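Local coordinates for helianthamide (Stichodactyla helianthus, PDB 4X0N), which probably inhibits pancreatic alpha-amylase as a small, disulfide-rich sea anemone protein with a beta-defensin-like fold, at residues Gly14-Cys20 / Cys33-Cys39. Residues are numbered along the deposited sequence; the frame is centred on the assembly and turned at random.
Sequences GICKASC and CEGHLCC
I15 and K17 pair with C39 and L37 as the two hydrogen-bonded pairs of an antiparallel ladder, whose strand segments 14-17 and 37-39 approach to 4.2 Å between axes, their directions 142° apart. Each pair is closed by two backbone bonds: I15 N meets C39 O at 2.9 Å, and at the other end L37 N meets K17 O at 2.8 Å. The non-hydrogen-bonded pair C16-C38 lies between them, where C16 CA directs its hydrogen at L37 O over 3.3 Å. Past the ladder, residues 33-36 form a type I' turn, and C33 comes back beside C16. The two cysteines join in a left-handed disulfide (chi3 -79°) on the face of the sheet that also carries C38. On the face of I15, K17 and L37, C39 is bonded to C20, again left-handed at -78°. With C38 linked across strand 12-17 to C6 of strand 6-9, the cysteines, in sequence order, are paired 1-5, 2-4 and 3-6, the connectivity of beta-defensins, here on an antiparallel sheet in which strand 12-17 lies between 6-9 and 37-40. C38 SG also rests against G14 CA, at 3.6 Å. K17 has CG anti to its carbonyl carbon and an extended chain beyond, which carries the methylenes past C39 SG (K17 CB to C39 SG 3.7 Å) before NZ reaches its salt-bridge partner E24. L37 sets CD2 against C20 SG at 4.0 Å, and A26 of strand 25-27 adjoins both residues. Where strand 12-17 ends and 37-40 begins, the imidazole of H36 lies with one face over the K17-A18 peptide, A18 N above the ring centre and K17 C toward its rim, while A18 CB touches H36 CE1 at 3.7 Å.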
loop_
_atom_site.group_PDB
_atom_site.type_symbol
_atom_site.label_atom_id
_atom_site.label_comp_id
_atom_site.label_asym_id
_atom_site.label_seq_id
_atom_site.Cartn_x
_atom_site.Cartn_y
_atom_site.Cartn_z
ATOM N N GLY B 14 7.165 -16.555 8.105
ATOM C CA GLY B 14 7.774 -17.849 8.340
ATOM C C GLY B 14 8.565 -18.421 7.177
ATOM O O GLY B 14 8.695 -17.799 6.119
ATOM N N ILE B 15 9.050 -19.645 7.375
ATOM C CA ILE B 15 9.718 -20.417 6.335
ATOM C C ILE B 15 8.929 -21.691 6.044
ATOM O O ILE B 15 8.547 -22.415 6.960
ATOM C CB ILE B 15 11.145 -20.806 6.774
ATOM C CG1 ILE B 15 11.995 -19.553 6.999
ATOM C CG2 ILE B 15 11.803 -21.718 5.751
ATOM C CD1 ILE B 15 13.407 -19.846 7.467
ATOM N N CYS B 16 8.704 -21.967 4.764
ATOM C CA CYS B 16 7.976 -23.161 4.345
ATOM C C CYS B 16 8.796 -24.429 4.547
ATOM O O CYS B 16 9.841 -24.610 3.923
ATOM C CB CYS B 16 7.557 -23.043 2.881
ATOM S SG CYS B 16 6.214 -21.869 2.605
ATOM N N LYS B 17 8.306 -25.299 5.427
ATOM C CA LYS B 17 8.969 -26.555 5.761
ATOM C C LYS B 17 7.938 -27.675 5.887
ATOM O O LYS B 17 6.746 -27.420 6.068
ATOM C CB LYS B 17 9.721 -26.450 7.091
ATOM C CG LYS B 17 10.751 -25.340 7.190
ATOM C CD LYS B 17 11.330 -25.294 8.600
ATOM C CE LYS B 17 12.340 -24.170 8.768
ATOM N NZ LYS B 17 12.862 -24.113 10.164
ATOM N N ALA B 18 8.404 -28.916 5.792
ATOM C CA ALA B 18 7.547 -30.075 6.014
ATOM C C ALA B 18 7.167 -30.210 7.486
ATOM O O ALA B 18 6.038 -30.575 7.814
ATOM C CB ALA B 18 8.235 -31.332 5.532
ATOM N N SER B 19 8.114 -29.915 8.369
ATOM C CA SER B 19 7.832 -29.877 9.800
ATOM C C SER B 19 8.647 -28.783 10.483
ATOM O O SER B 19 9.758 -28.472 10.059
ATOM C CB SER B 19 8.088 -31.240 10.449
ATOM O OG SER B 19 9.460 -31.595 10.373
ATOM N N CYS B 20 8.087 -28.206 11.541
ATOM C CA CYS B 20 8.693 -27.051 12.195
ATOM C C CYS B 20 9.559 -27.435 13.386
ATOM O O CYS B 20 9.329 -28.458 14.030
ATOM C CB CYS B 20 7.612 -26.069 12.639
ATOM S SG CYS B 20 6.490 -25.594 11.316
ATOM N N CYS B 33 3.328 -22.290 0.426
ATOM C CA CYS B 33 4.122 -23.408 0.919
ATOM C C CYS B 33 3.880 -24.667 0.089
ATOM O O CYS B 33 4.662 -25.618 0.149
ATOM C CB CYS B 33 3.824 -23.673 2.397
ATOM S SG CYS B 33 4.479 -22.411 3.517
ATOM N N GLU B 34 2.791 -24.662 -0.677
ATOM C CA GLU B 34 2.490 -25.733 -1.624
ATOM C C GLU B 34 2.328 -27.097 -0.952
ATOM O O GLU B 34 2.870 -28.099 -1.421
ATOM C CB GLU B 34 3.556 -25.791 -2.723
ATOM C CG GLU B 34 3.536 -24.582 -3.644
ATOM C CD GLU B 34 4.784 -24.473 -4.494
ATOM O OE1 GLU B 34 5.867 -24.871 -4.014
ATOM O OE2 GLU B 34 4.683 -23.989 -5.642
ATOM N N GLY B 35 1.579 -27.129 0.146
ATOM C CA GLY B 35 1.370 -28.360 0.887
ATOM C C GLY B 35 2.193 -28.441 2.159
ATOM O O GLY B 35 1.888 -29.228 3.056
ATOM N N HIS B 36 3.240 -27.628 2.240
ATOM C CA HIS B 36 4.080 -27.604 3.429
ATOM C C HIS B 36 3.442 -26.767 4.533
ATOM O O HIS B 36 2.398 -26.147 4.336
ATOM C CB HIS B 36 5.450 -27.018 3.090
ATOM C CG HIS B 36 6.436 -28.036 2.596
ATOM N ND1 HIS B 36 6.234 -29.387 2.723
ATOM C CD2 HIS B 36 7.632 -27.881 1.980
ATOM C CE1 HIS B 36 7.267 -30.034 2.203
ATOM N NE2 HIS B 36 8.125 -29.146 1.748
ATOM N N LEU B 37 4.086 -26.762 5.696
ATOM C CA LEU B 37 3.730 -25.868 6.792
ATOM C C LEU B 37 4.498 -24.557 6.684
ATOM O O LEU B 37 5.596 -24.517 6.134
ATOM C CB LEU B 37 4.068 -26.528 8.131
ATOM C CG LEU B 37 3.068 -27.490 8.783
ATOM C CD1 LEU B 37 2.567 -28.549 7.815
ATOM C CD2 LEU B 37 3.705 -28.149 9.995
ATOM N N CYS B 38 3.916 -23.484 7.209
ATOM C CA CYS B 38 4.670 -22.255 7.416
ATOM C C CYS B 38 5.193 -22.231 8.846
ATOM O O CYS B 38 4.420 -22.257 9.801
ATOM C CB CYS B 38 3.796 -21.031 7.144
ATOM S SG CYS B 38 4.617 -19.447 7.451
ATOM N N CYS B 39 6.512 -22.170 8.987
ATOM C CA CYS B 39 7.150 -22.284 10.291
ATOM C C CYS B 39 7.714 -20.938 10.718
ATOM O O CYS B 39 8.679 -20.441 10.136
ATOM C CB CYS B 39 8.262 -23.337 10.247
ATOM S SG CYS B 39 7.710 -25.006 9.798
#